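PDB 3G7U: cytosine-specific methyltransferase from Escherichia coli O157:H7 EDL933, which probably transfers a methyl group from S-adenosyl-L-methionine to carbon 5 of cytosine in DNA, as a C5-methyltransferase of a prophage restriction-modification system. Local coordinates for residues T39-F44 with W333-H337; V191-A196 with G225-K229; I252-T258 with V318-R322. All blocks are in the same frame, centred on the assembly; numbering follows the deposited sequence.

Contact 1 (T39-F44 with W333-H337)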
loop_
_atom_site.group_PDB
_atom_site.type_symbol
_atom_site.label_atom_id
_atom_site.label_comp_id
_atom_site.label_asym_id
_atom_site.label_seq_id
_atom_site.Cartn_x
_atom_site.Cartn_y
_atom_site.Cartn_z
ATOM N N THR A 39 -8.792 5.088 -8.887
ATOM C CA THR A 39 -8.309 5.714 -7.640
ATOM C C THR A 39 -6.818 6.084 -7.696
ATOM O O THR A 39 -6.390 7.135 -7.188
ATOM C CB THR A 39 -8.639 4.867 -6.399
ATOM O OG1 THR A 39 -10.069 4.823 -6.282
ATOM C CG2 THR A 39 -8.024 5.487 -5.143
ATOM N N HIS A 40 -6.031 5.232 -8.357
ATOM C CA HIS A 40 -4.622 5.523 -8.526
ATOM C C HIS A 40 -4.516 6.844 -9.298
ATOM O O HIS A 40 -3.752 7.750 -8.887
ATOM C CB HIS A 40 -3.917 4.376 -9.256
ATOM C CG HIS A 40 -2.430 4.442 -9.156
ATOM N ND1 HIS A 40 -1.681 5.365 -9.874
ATOM C CD2 HIS A 40 -1.544 3.684 -8.470
ATOM C CE1 HIS A 40 -0.405 5.199 -9.587
ATOM N NE2 HIS A 40 -0.290 4.169 -8.763
ATOM N N ALA A 41 -5.313 7.004 -10.363
ATOM C CA ALA A 41 -5.229 8.243 -11.178
ATOM C C ALA A 41 -5.650 9.484 -10.431
ATOM O O ALA A 41 -5.147 10.567 -10.688
ATOM C CB ALA A 41 -6.030 8.126 -12.468
ATOM N N ILE A 42 -6.585 9.336 -9.499
ATOM C CA ILE A 42 -7.006 10.486 -8.671
ATOM C C ILE A 42 -5.849 10.991 -7.804
ATOM O O ILE A 42 -5.655 12.197 -7.636
ATOM C CB ILE A 42 -8.211 10.121 -7.750
ATOM C CG1 ILE A 42 -9.518 9.973 -8.551
ATOM C CG2 ILE A 42 -8.440 11.212 -6.696
ATOM C CD1 ILE A 42 -9.893 11.197 -9.390
ATOM N N ASN A 43 -5.069 10.064 -7.277
ATOM C CA ASN A 43 -4.011 10.414 -6.351
ATOM C C ASN A 43 -2.692 10.647 -7.066
ATOM O O ASN A 43 -1.812 11.307 -6.543
ATOM C CB ASN A 43 -3.861 9.333 -5.299
ATOM C CG ASN A 43 -5.038 9.318 -4.350
ATOM O OD1 ASN A 43 -5.168 10.206 -3.459
ATOM N ND2 ASN A 43 -5.944 8.377 -4.570
ATOM N N PHE A 44 -2.557 10.095 -8.275
ATOM C CA PHE A 44 -1.314 10.273 -9.063
ATOM C C PHE A 44 -1.667 10.808 -10.464
ATOM O O PHE A 44 -1.485 10.108 -11.467
ATOM C CB PHE A 44 -0.547 8.945 -9.194
ATOM C CG PHE A 44 -0.063 8.397 -7.889
ATOM C CD1 PHE A 44 1.201 8.736 -7.386
ATOM C CD2 PHE A 44 -0.912 7.595 -7.116
ATOM C CE1 PHE A 44 1.638 8.232 -6.127
ATOM C CE2 PHE A 44 -0.508 7.094 -5.862
ATOM C CZ PHE A 44 0.783 7.421 -5.366
ATOM N N TRP A 333 -4.630 12.925 3.213
ATOM C CA TRP A 333 -4.907 13.557 1.911
ATOM C C TRP A 333 -5.084 12.564 0.746
ATOM O O TRP A 333 -5.464 12.957 -0.341
ATOM C CB TRP A 333 -3.832 14.625 1.577
ATOM C CG TRP A 333 -2.395 14.150 1.662
ATOM C CD1 TRP A 333 -1.547 14.320 2.707
ATOM C CD2 TRP A 333 -1.634 13.433 0.642
ATOM N NE1 TRP A 333 -0.302 13.794 2.411
ATOM C CE2 TRP A 333 -0.326 13.247 1.154
ATOM C CE3 TRP A 333 -1.932 12.968 -0.653
ATOM C CZ2 TRP A 333 0.684 12.580 0.437
ATOM C CZ3 TRP A 333 -0.940 12.311 -1.374
ATOM C CH2 TRP A 333 0.357 12.116 -0.829
ATOM N N PHE A 334 -4.845 11.278 1.013
ATOM C CA PHE A 334 -5.030 10.238 -0.001
ATOM C C PHE A 334 -6.533 9.983 -0.126
ATOM O O PHE A 334 -7.232 9.813 0.867
ATOM C CB PHE A 334 -4.256 8.975 0.399
ATOM C CG PHE A 334 -4.009 8.036 -0.742
ATOM C CD1 PHE A 334 -2.803 8.109 -1.466
ATOM C CD2 PHE A 334 -4.981 7.124 -1.123
ATOM C CE1 PHE A 334 -2.570 7.262 -2.562
ATOM C CE2 PHE A 334 -4.746 6.247 -2.221
ATOM C CZ PHE A 334 -3.539 6.340 -2.920
ATOM N N ARG A 335 -7.041 9.947 -1.356
ATOM C CA ARG A 335 -8.476 9.877 -1.567
ATOM C C ARG A 335 -8.860 8.511 -2.091
ATOM O O ARG A 335 -8.278 8.044 -3.066
ATOM C CB ARG A 335 -8.889 10.927 -2.585
ATOM C CG ARG A 335 -10.406 11.105 -2.685
ATOM C CD ARG A 335 -10.722 12.290 -3.611
ATOM N NE ARG A 335 -12.163 12.475 -3.737
ATOM C CZ ARG A 335 -12.749 13.618 -4.091
ATOM N NH1 ARG A 335 -12.001 14.698 -4.319
ATOM N NH2 ARG A 335 -14.087 13.694 -4.173
ATOM N N PHE A 336 -9.827 7.864 -1.451
ATOM C CA PHE A 336 -10.240 6.510 -1.882
ATOM C C PHE A 336 -11.585 6.567 -2.569
ATOM O O PHE A 336 -12.221 7.621 -2.613
ATOM C CB PHE A 336 -10.334 5.564 -0.673
ATOM C CG PHE A 336 -9.017 5.327 -0.031
ATOM C CD1 PHE A 336 -8.183 4.341 -0.517
ATOM C CD2 PHE A 336 -8.558 6.164 0.996
ATOM C CE1 PHE A 336 -6.907 4.157 0.026
ATOM C CE2 PHE A 336 -7.273 5.990 1.556
ATOM C CZ PHE A 336 -6.458 4.973 1.079
ATOM N N HIS A 337 -12.034 5.434 -3.115
ATOM C CA HIS A 337 -13.382 5.362 -3.661
ATOM C C HIS A 337 -14.410 5.769 -2.612
ATOM O O HIS A 337 -14.234 5.506 -1.411
ATOM C CB HIS A 337 -13.669 3.933 -4.140
ATOM C CG HIS A 337 -14.852 3.838 -5.061
ATOM N ND1 HIS A 337 -16.142 3.642 -4.602
ATOM C CD2 HIS A 337 -14.938 3.917 -6.413
ATOM C CE1 HIS A 337 -16.972 3.606 -5.632
ATOM N NE2 HIS A 337 -16.271 3.784 -6.741
HETATM O O HOH W 1 -10.350 7.676 -5.421
HETATM O O HOH W 2 -4.661 12.695 -2.931
#

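Contact 2 (V191-A196 with G225-K229)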
loop_
_atom_site.group_PDB
_atom_site.type_symbol
_atom_site.label_atom_id
_atom_site.label_comp_id
_atom_site.label_asym_id
_atom_site.label_seq_id
_atom_site.Cartn_x
_atom_site.Cartn_y
_atom_site.Cartn_z
ATOM N N VAL A 191 3.601 3.404 16.492
ATOM C CA VAL A 191 2.355 4.159 16.418
ATOM C C VAL A 191 1.274 3.165 16.741
ATOM O O VAL A 191 1.044 2.253 15.966
ATOM C CB VAL A 191 2.107 4.743 14.995
ATOM C CG1 VAL A 191 0.882 5.637 15.004
ATOM C CG2 VAL A 191 3.289 5.568 14.569
ATOM N N THR A 192 0.634 3.315 17.894
ATOM C CA THR A 192 -0.458 2.456 18.305
ATOM C C THR A 192 -1.760 2.967 17.693
ATOM O O THR A 192 -1.800 4.079 17.134
ATOM C CB THR A 192 -0.623 2.485 19.841
ATOM O OG1 THR A 192 -0.786 3.846 20.247
ATOM C CG2 THR A 192 0.641 1.927 20.517
ATOM N N VAL A 193 -2.800 2.150 17.827
ATOM C CA VAL A 193 -4.176 2.494 17.400
ATOM C C VAL A 193 -4.583 3.875 17.924
ATOM O O VAL A 193 -5.019 4.744 17.171
ATOM C CB VAL A 193 -5.177 1.396 17.871
ATOM C CG1 VAL A 193 -6.655 1.810 17.619
ATOM C CG2 VAL A 193 -4.852 0.079 17.205
ATOM N N LYS A 194 -4.384 4.106 19.219
ATOM C CA LYS A 194 -4.800 5.345 19.844
ATOM C C LYS A 194 -4.132 6.536 19.206
ATOM O O LYS A 194 -4.762 7.567 19.002
ATOM C CB LYS A 194 -4.527 5.270 21.366
ATOM C CG LYS A 194 -4.517 6.579 22.146
ATOM C CD LYS A 194 -4.288 6.281 23.653
ATOM C CE LYS A 194 -4.884 7.358 24.579
ATOM N NZ LYS A 194 -5.002 6.876 26.018
ATOM N N ASP A 195 -2.849 6.413 18.876
ATOM C CA ASP A 195 -2.139 7.529 18.235
ATOM C C ASP A 195 -2.625 7.744 16.806
ATOM O O ASP A 195 -2.711 8.881 16.340
ATOM C CB ASP A 195 -0.631 7.258 18.144
ATOM C CG ASP A 195 0.028 7.030 19.506
ATOM O OD1 ASP A 195 -0.364 7.690 20.492
ATOM O OD2 ASP A 195 0.954 6.183 19.569
ATOM N N ALA A 196 -2.918 6.650 16.106
ATOM C CA ALA A 196 -3.232 6.785 14.656
ATOM C C ALA A 196 -4.601 7.417 14.482
ATOM O O ALA A 196 -4.803 8.197 13.564
ATOM C CB ALA A 196 -3.210 5.416 13.974
ATOM N N GLY A 225 6.779 12.311 13.772
ATOM C CA GLY A 225 7.017 11.696 12.475
ATOM C C GLY A 225 5.765 11.191 11.785
ATOM O O GLY A 225 5.541 11.514 10.628
ATOM N N PHE A 226 4.947 10.431 12.511
ATOM C CA PHE A 226 3.696 9.862 11.968
ATOM C C PHE A 226 2.747 10.942 11.449
ATOM O O PHE A 226 2.165 10.790 10.354
ATOM C CB PHE A 226 2.999 9.007 13.030
ATOM C CG PHE A 226 1.680 8.434 12.582
ATOM C CD1 PHE A 226 1.649 7.296 11.771
ATOM C CD2 PHE A 226 0.462 9.026 12.968
ATOM C CE1 PHE A 226 0.436 6.750 11.354
ATOM C CE2 PHE A 226 -0.767 8.478 12.531
ATOM C CZ PHE A 226 -0.763 7.326 11.729
ATOM N N TYR A 227 2.622 12.044 12.213
ATOM C CA TYR A 227 1.701 13.127 11.877
ATOM C C TYR A 227 2.191 13.966 10.733
ATOM O O TYR A 227 1.387 14.543 9.994
ATOM C CB TYR A 227 1.379 13.987 13.120
ATOM C CG TYR A 227 0.758 13.143 14.201
ATOM C CD1 TYR A 227 -0.557 12.666 14.071
ATOM C CD2 TYR A 227 1.495 12.752 15.327
ATOM C CE1 TYR A 227 -1.128 11.836 15.038
ATOM C CE2 TYR A 227 0.932 11.929 16.306
ATOM C CZ TYR A 227 -0.383 11.481 16.160
ATOM O OH TYR A 227 -0.947 10.662 17.105
ATOM N N GLU A 228 3.513 14.033 10.547
ATOM C CA GLU A 228 4.053 14.750 9.365
ATOM C C GLU A 228 3.725 13.963 8.102
ATOM O O GLU A 228 3.457 14.540 7.055
ATOM C CB GLU A 228 5.585 14.931 9.409
ATOM C CG GLU A 228 6.242 15.234 10.766
ATOM C CD GLU A 228 5.782 16.540 11.455
ATOM O OE1 GLU A 228 5.424 17.524 10.759
ATOM O OE2 GLU A 228 5.800 16.577 12.718
ATOM N N LYS A 229 3.803 12.646 8.206
ATOM C CA LYS A 229 3.431 11.749 7.094
ATOM C C LYS A 229 1.913 11.768 6.897
ATOM O O LYS A 229 1.410 11.689 5.777
ATOM C CB LYS A 229 3.907 10.326 7.388
ATOM C CG LYS A 229 5.398 10.165 7.304
ATOM C CD LYS A 229 5.805 8.705 7.157
ATOM C CE LYS A 229 7.360 8.587 7.011
ATOM N NZ LYS A 229 7.898 9.476 5.919
#

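Contact 3 (I252-T258 with V318-R322)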
loop_
_atom_site.group_PDB
_atom_site.type_symbol
_atom_site.label_atom_id
_atom_site.label_comp_id
_atom_site.label_asym_id
_atom_site.label_seq_id
_atom_site.Cartn_x
_atom_site.Cartn_y
_atom_site.Cartn_z
ATOM N N ILE A 252 -11.150 16.236 5.907
ATOM C CA ILE A 252 -10.688 15.033 5.185
ATOM C C ILE A 252 -11.889 14.126 4.825
ATOM O O ILE A 252 -12.966 14.261 5.394
ATOM C CB ILE A 252 -9.654 14.270 5.979
ATOM C CG1 ILE A 252 -10.305 13.554 7.186
ATOM C CG2 ILE A 252 -8.428 15.184 6.429
ATOM C CD1 ILE A 252 -9.351 12.731 8.010
ATOM N N SER A 253 -11.701 13.246 3.832
ATOM C CA SER A 253 -12.781 12.387 3.311
ATOM C C SER A 253 -12.761 11.061 4.073
ATOM O O SER A 253 -11.814 10.786 4.814
ATOM C CB SER A 253 -12.597 12.127 1.804
ATOM O OG SER A 253 -11.359 11.450 1.551
ATOM N N GLY A 254 -13.825 10.270 3.897
ATOM C CA GLY A 254 -13.886 8.875 4.343
ATOM C C GLY A 254 -14.344 8.648 5.753
ATOM O O GLY A 254 -14.173 7.547 6.280
ATOM N N CYS A 255 -14.940 9.662 6.386
ATOM C CA CYS A 255 -15.380 9.514 7.761
ATOM C C CYS A 255 -16.852 9.057 7.769
ATOM O O CYS A 255 -17.730 9.743 8.261
ATOM C CB CYS A 255 -15.203 10.822 8.544
ATOM S SG CYS A 255 -13.460 11.322 8.627
ATOM N N THR A 256 -17.109 7.897 7.175
ATOM C CA THR A 256 -18.460 7.403 7.035
ATOM C C THR A 256 -18.626 6.127 7.843
ATOM O O THR A 256 -17.826 5.188 7.742
ATOM C CB THR A 256 -18.873 7.195 5.534
ATOM O OG1 THR A 256 -19.814 6.114 5.387
ATOM C CG2 THR A 256 -17.706 6.993 4.660
ATOM N N GLY A 257 -19.663 6.120 8.668
ATOM C CA GLY A 257 -19.909 4.971 9.506
ATOM C C GLY A 257 -20.861 3.984 8.875
ATOM O O GLY A 257 -21.371 4.210 7.795
ATOM N N THR A 258 -21.071 2.874 9.569
ATOM C CA THR A 258 -22.007 1.836 9.163
ATOM C C THR A 258 -23.128 1.820 10.199
ATOM O O THR A 258 -22.880 1.899 11.405
ATOM C CB THR A 258 -21.286 0.493 9.085
ATOM O OG1 THR A 258 -20.291 0.543 8.068
ATOM C CG2 THR A 258 -22.262 -0.661 8.749
ATOM N N VAL A 318 -17.998 -0.829 13.752
ATOM C CA VAL A 318 -16.823 -1.094 12.931
ATOM C C VAL A 318 -16.135 0.226 12.616
ATOM O O VAL A 318 -16.762 1.288 12.716
ATOM C CB VAL A 318 -17.192 -1.813 11.623
ATOM C CG1 VAL A 318 -17.813 -3.162 11.941
ATOM C CG2 VAL A 318 -18.198 -1.001 10.833
ATOM N N ILE A 319 -14.845 0.180 12.286
ATOM C CA ILE A 319 -14.088 1.394 11.940
ATOM C C ILE A 319 -14.543 1.955 10.578
ATOM O O ILE A 319 -15.136 1.214 9.789
ATOM C CB ILE A 319 -12.533 1.130 11.969
ATOM C CG1 ILE A 319 -12.133 0.041 10.954
ATOM C CG2 ILE A 319 -12.077 0.812 13.460
ATOM C CD1 ILE A 319 -10.591 -0.159 10.865
ATOM N N THR A 320 -14.224 3.218 10.297
ATOM C CA THR A 320 -14.558 3.862 9.059
ATOM C C THR A 320 -13.442 3.613 8.050
ATOM O O THR A 320 -12.327 3.209 8.416
ATOM C CB THR A 320 -14.674 5.387 9.232
ATOM O OG1 THR A 320 -13.396 5.891 9.586
ATOM C CG2 THR A 320 -15.663 5.743 10.318
ATOM N N PRO A 321 -13.738 3.810 6.762
ATOM C CA PRO A 321 -12.629 3.707 5.796
ATOM C C PRO A 321 -11.444 4.615 6.137
ATOM O O PRO A 321 -10.284 4.227 5.945
ATOM C CB PRO A 321 -13.286 4.167 4.482
ATOM C CG PRO A 321 -14.694 3.800 4.623
ATOM C CD PRO A 321 -15.045 3.993 6.110
ATOM N N ARG A 322 -11.709 5.830 6.611
ATOM C CA ARG A 322 -10.579 6.714 6.900
ATOM C C ARG A 322 -9.766 6.186 8.083
ATOM O O ARG A 322 -8.547 6.269 8.082
ATOM C CB ARG A 322 -11.028 8.160 7.160
ATOM C CG ARG A 322 -9.908 9.173 7.533
ATOM C CD ARG A 322 -8.763 9.266 6.515
ATOM N NE ARG A 322 -9.217 9.759 5.224
ATOM C CZ ARG A 322 -8.516 9.661 4.097
ATOM N NH1 ARG A 322 -7.293 9.128 4.107
ATOM N NH2 ARG A 322 -9.020 10.144 2.962
HETATM O O HOH W 3 -18.913 2.324 11.516
HETATM O O HOH W 4 -17.136 0.633 7.856
#

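Contact 1 (T39-F44 with W333-H337)
N43 and F334 meet face to face because of their first torsions. In N43, CG sits beside the backbone N (chi1 -70°), which sends the amide off the last turn of helix 34-43. In F334, CG lies opposite the backbone N (chi1 -161°), and the ring swings under that amide. The two planes are 7° apart. N43 CG lies over the centre of the F334 ring, 3.5 Å above its plane.

While one face of the amide rests on the ring, its edge pairs with the backbone of R335. R335 N donates to N43 OD1 at 2.8 Å, in the carbonyl plane and on a lone pair. N43 ND2 gives a hydrogen to R335 O at 2.8 Å, again on a lone pair and within the amide plane. Both bonds are nearly straight. The second hydrogen of ND2 goes back to T39 O (2.9 Å), but it comes from above the carbonyl plane. With a ring against one face, two in-plane bonds to R335 and a third, tilted one to T39 O, the amide is held from turning. A water joins N43 OD1 (2.6 Å) to W333 O.

The methyl CG2 of T39 presses on R335 O at 3.3 Å. T39 OG1 shares a second water with that carbonyl and also bonds to Q346 of helix 340-348. I42 CG2 crosses the aliphatic part of R335 at a slant, nearest CD. The extended R335 chain carries its guanidinium away to E213, D240 and E242. F44 CE2 approaches the edge of the F334 ring at 3.9 Å.

A side-chain amide that binds both the N-H and the C=O of one residue imitates a neighbouring strand. Here it ties a helix of the Rossmann-like methyltransferase core to the loop between helices 321-328 and 340-348.

Contact 2 (V191-A196 with G225-K229)
V191 sets a methyl on the face of F226, the two side chains crossing at about a right angle. Its CG1 methyl sits over the centre of the ring, 3.6 Å from the centroid and almost on the ring normal, a clear CH-pi contact. CG1 reaches this place because it is trans to the V191 backbone N (chi1 -174°). The other methyl, CG2, touches F226 CD1 at 3.7 Å. The far end of the ring meets A196, with A196 CB 3.8 Å from F226 CZ. This part is tight and apolar.

The D195 side is polar and partly exposed, with one short bond rather than close apolar packing. Here Y227 OH donates to D195 O at 2.6 Å, tilted from the carbonyl plane. The oxygen lies at the edge of the Y227 ring. Y227 OH also has a bond to R222. The D195 carboxylate turns back to T192 N with a weak bond (D195 OD2 to T192 N, 3.3 Å) at the N-cap of helix 193-196.

Around the contact, P159 touches V191, A196 and F226 from a loop. The Y227 ring meets that of W231 further along helix 225-231. A196 O receives a bond from R326 of helix 321-328, and the backbone of V193 pairs with G289. The contact thus joins two short helices close to helix 321-328.

Contact 3 (I252-T258 with V318-R322)
T320, P321 and R322 belong to the TPRE sequence of motif IX of C5-methyltransferases, and all three pack on 252-258. T320 is the N-cap of helix 321-328. Its backbone N also binds E323, consistent with a capping box. The two segments run roughly antiparallel.

R322 makes the main polar grip. Its guanidinium takes S253 side-on with two nitrogens. R322 NE donates almost straight to S253 O at 2.8 Å, and R322 NH2 reaches S253 OG at 3.0 Å. Both oxygens lie close to the guanidinium plane. CG is trans to the backbone N, and bends at chi2 (56°) and chi3 (64°) fold the chain back so that the edge of the guanidinium faces S253. I252 CD1 packs against R322 CG at 3.6 Å.

The backbones come close at G254, which has a positive phi of 87°. R322 N, in the first turn of its helix, donates to G254 O at 3.0 Å from above the carbonyl plane. The next residue, C255, centres an inverse gamma turn. After it, T256 O is met by T320 CG2 and P321 CD, each at 3.4 Å.

Towards T258 the gap widens and water fills in. One water accepts from T258 N and donates to V318 O (2.7 Å). Another lies between T258 OG1 and I319 O (2.8 Å). T258 also touches V318 CG2 through its side chain.

Strand 256-258 pairs in parallel with strand 205-207, in the variable region between motifs VIII and IX. Motif IX packed against this region is consistent with its role in relatives, where it helps organise the target-recognition part.

Overall arrangement
Contacts 1 and 3 touch directly. F334 O and R322 NH2 are 2.8 Å apart, a probable hydrogen bond, and F336 CE2 packs 4.0 Å from R322 NH1. R322 therefore serves both. Their centres are 16 Å apart. The centre of contact 2 is 21 Å from that of contact 1 and 17 Å from that of contact 3. Its nearest atoms are about 4 Å from contact 1 and about 7 Å from contact 3, with no touch to either. Helix 321-328 links contacts 2 and 3: the helix starts at P321, and its R326 bonds to A196 O. Along the chain, contacts 2 and 3 are in series inside the loop closed by contact 1. All three lie away from C81, the predicted catalytic cysteine.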